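Local coordinates for protein GCN5-related N-acetyltransferase (Brucella melitensis biovar Abortus, PDB 4J3G) that probably transfers an acetyl group from acetyl-coenzyme A to an amino group, perhaps the N-terminal alanine of a ribosomal protein, at residues I26-E31 / P75-E80; G87-G92 / A125-E130. One frame throughout, in Å; residues are numbered along the deposited sequence.

Contact 1: residues I26-E31 / P75-E80; sequences IRHATE and PVLVAE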
# COMPACT_ATOMS: atom_id res chain seq x y z
N ILE A 26 12.80 -1.14 -26.63
CA ILE A 26 11.93 -1.53 -25.51
C ILE A 26 11.11 -2.73 -25.96
O ILE A 26 10.50 -2.70 -27.02
CB ILE A 26 10.96 -0.39 -25.11
CG1 ILE A 26 11.73 0.91 -24.92
CG2 ILE A 26 10.18 -0.75 -23.85
CD1 ILE A 26 12.74 0.89 -23.79
N ARG A 27 11.11 -3.79 -25.15
CA ARG A 27 10.36 -5.00 -25.45
C ARG A 27 10.02 -5.71 -24.16
O ARG A 27 10.50 -5.34 -23.07
CB ARG A 27 11.21 -5.96 -26.33
CG ARG A 27 12.48 -6.44 -25.66
CD ARG A 27 13.25 -7.49 -26.46
NE ARG A 27 14.56 -7.77 -25.86
CZ ARG A 27 14.77 -8.56 -24.80
NH1 ARG A 27 13.77 -9.16 -24.18
NH2 ARG A 27 16.01 -8.73 -24.34
N HIS A 28 9.18 -6.73 -24.25
CA HIS A 28 8.81 -7.49 -23.08
C HIS A 28 9.92 -8.41 -22.65
O HIS A 28 10.64 -8.96 -23.48
CB HIS A 28 7.57 -8.32 -23.34
CG HIS A 28 6.34 -7.50 -23.50
ND1 HIS A 28 5.46 -7.26 -22.47
CD2 HIS A 28 5.85 -6.84 -24.57
CE1 HIS A 28 4.48 -6.49 -22.90
NE2 HIS A 28 4.69 -6.21 -24.17
N ALA A 29 10.05 -8.59 -21.33
CA ALA A 29 11.08 -9.45 -20.75
C ALA A 29 10.80 -10.91 -21.04
O ALA A 29 9.65 -11.35 -20.98
CB ALA A 29 11.16 -9.25 -19.23
N THR A 30 11.86 -11.66 -21.27
CA THR A 30 11.75 -13.12 -21.41
C THR A 30 12.57 -13.76 -20.30
O THR A 30 13.31 -13.08 -19.60
CB THR A 30 12.30 -13.58 -22.78
OG1 THR A 30 13.70 -13.26 -22.86
CG2 THR A 30 11.57 -12.86 -23.90
N GLU A 31 12.47 -15.08 -20.21
CA GLU A 31 13.23 -15.85 -19.26
C GLU A 31 14.74 -15.64 -19.45
O GLU A 31 15.48 -15.63 -18.49
CB GLU A 31 12.87 -17.34 -19.40
CG GLU A 31 13.32 -18.21 -18.24
CD GLU A 31 12.48 -18.05 -16.97
OE1 GLU A 31 11.56 -17.22 -16.92
OE2 GLU A 31 12.76 -18.78 -15.99
N PRO A 75 2.59 -6.36 -17.28
CA PRO A 75 3.75 -6.25 -18.18
C PRO A 75 5.07 -6.12 -17.43
O PRO A 75 5.12 -5.51 -16.34
CB PRO A 75 3.52 -4.95 -18.92
CG PRO A 75 2.56 -4.20 -18.12
CD PRO A 75 1.71 -5.18 -17.39
N VAL A 76 6.09 -6.75 -17.98
CA VAL A 76 7.46 -6.43 -17.63
C VAL A 76 8.22 -6.03 -18.90
O VAL A 76 8.38 -6.83 -19.79
CB VAL A 76 8.21 -7.59 -16.94
CG1 VAL A 76 9.58 -7.09 -16.53
CG2 VAL A 76 7.45 -8.12 -15.72
N LEU A 77 8.70 -4.79 -18.94
CA LEU A 77 9.42 -4.26 -20.07
C LEU A 77 10.92 -4.20 -19.77
O LEU A 77 11.35 -3.87 -18.62
CB LEU A 77 8.94 -2.85 -20.41
CG LEU A 77 7.44 -2.76 -20.67
CD1 LEU A 77 7.08 -1.33 -21.02
CD2 LEU A 77 7.01 -3.74 -21.74
N VAL A 78 11.73 -4.45 -20.80
CA VAL A 78 13.16 -4.22 -20.68
C VAL A 78 13.64 -3.21 -21.73
O VAL A 78 13.06 -3.10 -22.81
CB VAL A 78 13.99 -5.52 -20.79
CG1 VAL A 78 13.65 -6.46 -19.66
CG2 VAL A 78 13.76 -6.21 -22.12
N ALA A 79 14.69 -2.48 -21.37
CA ALA A 79 15.37 -1.64 -22.32
C ALA A 79 16.68 -2.32 -22.71
O ALA A 79 17.49 -2.66 -21.85
CB ALA A 79 15.63 -0.28 -21.73
N GLU A 80 16.89 -2.43 -24.02
CA GLU A 80 18.10 -3.04 -24.56
C GLU A 80 18.89 -2.01 -25.38
O GLU A 80 18.30 -1.29 -26.18
CB GLU A 80 17.71 -4.23 -25.45
CG GLU A 80 18.90 -5.09 -25.84
CD GLU A 80 18.55 -6.12 -26.90
OE1 GLU A 80 17.61 -6.92 -26.66
OE2 GLU A 80 19.23 -6.14 -27.97
O HOH W 1 5.54 -8.56 -20.08

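Contact 2: residues G87-G92 / A125-E130; sequences GYASYG and AELIEE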
# COMPACT_ATOMS: atom_id res chain seq x y z
N GLY A 87 17.97 -1.54 -18.43
CA GLY A 87 16.94 -1.23 -17.43
C GLY A 87 15.70 -2.07 -17.60
O GLY A 87 15.50 -2.67 -18.63
N TYR A 88 14.81 -2.05 -16.60
CA TYR A 88 13.51 -2.66 -16.78
C TYR A 88 12.41 -1.91 -16.00
O TYR A 88 12.69 -1.12 -15.10
CB TYR A 88 13.52 -4.15 -16.38
CG TYR A 88 13.60 -4.45 -14.89
CD1 TYR A 88 14.83 -4.55 -14.23
CD2 TYR A 88 12.44 -4.72 -14.14
CE1 TYR A 88 14.90 -4.88 -12.87
CE2 TYR A 88 12.50 -5.04 -12.78
CZ TYR A 88 13.74 -5.13 -12.16
OH TYR A 88 13.83 -5.47 -10.81
N ALA A 89 11.17 -2.20 -16.35
CA ALA A 89 10.02 -1.55 -15.68
C ALA A 89 8.85 -2.49 -15.59
O ALA A 89 8.61 -3.35 -16.47
CB ALA A 89 9.58 -0.27 -16.42
N SER A 90 8.07 -2.31 -14.53
CA SER A 90 6.87 -3.09 -14.40
C SER A 90 5.85 -2.36 -13.55
O SER A 90 6.11 -1.29 -13.01
CB SER A 90 7.20 -4.47 -13.81
OG SER A 90 6.10 -5.36 -13.97
N TYR A 91 4.66 -2.94 -13.48
CA TYR A 91 3.66 -2.50 -12.50
C TYR A 91 2.91 -3.68 -11.98
O TYR A 91 2.87 -4.75 -12.62
CB TYR A 91 2.74 -1.43 -13.04
CG TYR A 91 1.81 -1.82 -14.11
CD1 TYR A 91 0.66 -2.61 -13.84
CD2 TYR A 91 1.97 -1.35 -15.40
CE1 TYR A 91 -0.21 -2.97 -14.85
CE2 TYR A 91 1.08 -1.68 -16.39
CZ TYR A 91 0.00 -2.48 -16.12
OH TYR A 91 -0.86 -2.82 -17.16
N GLY A 92 2.38 -3.51 -10.76
CA GLY A 92 1.60 -4.54 -10.11
C GLY A 92 0.56 -3.92 -9.19
O GLY A 92 0.31 -2.72 -9.24
N ALA A 125 7.54 5.93 -20.25
CA ALA A 125 6.63 6.28 -21.31
C ALA A 125 5.98 5.05 -21.92
O ALA A 125 4.79 5.06 -22.21
CB ALA A 125 7.31 7.12 -22.38
N GLU A 126 6.75 3.99 -22.14
CA GLU A 126 6.19 2.79 -22.78
C GLU A 126 5.29 2.01 -21.82
O GLU A 126 4.24 1.49 -22.20
CB GLU A 126 7.30 1.89 -23.31
CG GLU A 126 6.76 0.69 -24.11
CD GLU A 126 5.71 1.03 -25.16
OE1 GLU A 126 5.86 2.06 -25.92
OE2 GLU A 126 4.73 0.25 -25.26
N LEU A 127 5.69 1.96 -20.55
CA LEU A 127 4.85 1.29 -19.56
C LEU A 127 3.47 1.96 -19.44
O LEU A 127 2.46 1.28 -19.27
CB LEU A 127 5.52 1.31 -18.19
CG LEU A 127 5.01 0.27 -17.18
CD1 LEU A 127 5.19 -1.14 -17.71
CD2 LEU A 127 5.75 0.40 -15.86
N ILE A 128 3.44 3.29 -19.46
CA ILE A 128 2.20 4.04 -19.44
C ILE A 128 1.30 3.61 -20.61
O ILE A 128 0.10 3.44 -20.46
CB ILE A 128 2.45 5.58 -19.53
CG1 ILE A 128 3.00 6.11 -18.21
CG2 ILE A 128 1.20 6.32 -19.89
CD1 ILE A 128 3.52 7.55 -18.28
N GLU A 129 1.87 3.47 -21.80
CA GLU A 129 1.04 3.07 -22.95
C GLU A 129 0.47 1.67 -22.76
O GLU A 129 -0.69 1.42 -23.12
CB GLU A 129 1.83 3.12 -24.26
CG GLU A 129 2.37 4.50 -24.61
CD GLU A 129 1.29 5.57 -24.72
OE1 GLU A 129 0.13 5.24 -25.10
OE2 GLU A 129 1.58 6.74 -24.38
N GLU A 130 1.30 0.76 -22.25
CA GLU A 130 0.83 -0.62 -21.92
C GLU A 130 -0.28 -0.60 -20.89
O GLU A 130 -1.29 -1.28 -21.03
CB GLU A 130 1.95 -1.47 -21.40
CG GLU A 130 2.88 -2.01 -22.45
CD GLU A 130 2.38 -3.29 -23.11
OE1 GLU A 130 1.22 -3.74 -22.82
OE2 GLU A 130 3.16 -3.84 -23.91

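Contact 1: residues I26-E31 / P75-E80
The guanidinium of Arg27 has CG2 of Val78 over one face, 3.6 Å from NH1, while Glu80 OE1 comes in at its edge, within the plane. That carboxylate oxygen takes a bond from Arg27 NE at 3.3 Å and a weak one from NH2, a long salt bridge in which the two flat groups are turned 71° apart. With chi1 at 62°, CG of Arg27 stands between the backbone N and carbonyl, and the extended chain beyond it carries the charge across Val78. NH1 also forms a salt bridge with Asp33, its strongest partner, and bonds to His28 O. The His28 ring receives Leu77 CD2 over its centre, a CH-pi contact 4.0 Å from the centroid, and a water at its edge links ND1 to Val76 N. The strands themselves run antiparallel: Val78 N reaches Arg27 O at 2.7 Å in a nearly straight bond, Arg27 N returns to Val78 O, and Ala29 N continues the ladder to Val76 O. Ile26 CD1 rests on Ala79 CB at 3.7 Å, and Ala29 CB touches both valines. Strand 25-28 is an outermost strand of the sheet within this chain; Ile26 and Leu77 face helix 119-133, Val76 packs against helix 59-72, and strand 84-93 pairs along the far side of 76-81.

Contact 2: residues G87-G92 / A125-E130
Ser90 meets Leu127 through its backbone, while its side chain, pointing away from the helix, has OG gripped by two groups: it bonds to the carbonyl of Pro75 and to NE of Arg69. This buried hydroxyl is therefore satisfied within the protein. Across the contact no hydrogen bond forms, and Leu127 carries most of the packing. Its CG lies anti to the backbone N (chi1 -160°), which turns CD2 onto the strand, within 3.3 Å of Ser90 O and 3.9 Å of Ala89 CB, while CD1 lies against Tyr91. Strand 87-92 and helix 125-130 run at 31° to each other, their axes approaching to 8.8 Å, a helix laid over a sheet. Helix 119-133 is the connection between parallel strands 103-110 and 138-144, the beta-alpha-beta crossover of the GNAT fold, and its N-terminal end carries an Arg-Gly-Gly-Gly-Ile-Gly sequence, consistent with the family's acetyl-coenzyme A pyrophosphate-binding motif. Further along the strand, Tyr91 offers its ring edge to the leucine, with CD2 3.9 Å from Leu127 CG, the two side chains crossing at a slant. The ring then extends alongside the next helical turn, where Tyr91 OH stands 4.2 Å from Glu130 O. Leu106 of strand 103-110 touches both Tyr91 and Leu127, and the carboxylate of Glu130 pairs with Arg134 and, weakly, with NE2 of His28.

Overall arrangement
The two contacts lie side by side on one sheet, their centres about 9 Å apart, since strand 76-81 of contact 1 is the direct neighbour of strand 84-93 of contact 2. Contact 1 is partly buried and joins the sheet's edge by backbone pairing, with charged and imidazole groups toward the outside. Contact 2 is fully buried, nearer the centre of the chain, and relies on apolar atoms between helix and sheet. Leu77 connects them: its backbone pairs with Ala89 and its side chain touches Leu127. Along the chain they follow in series, 26-31 and 75-80 enclosing two helices, 87-92 and 125-130 a strand and the start of the covering helix.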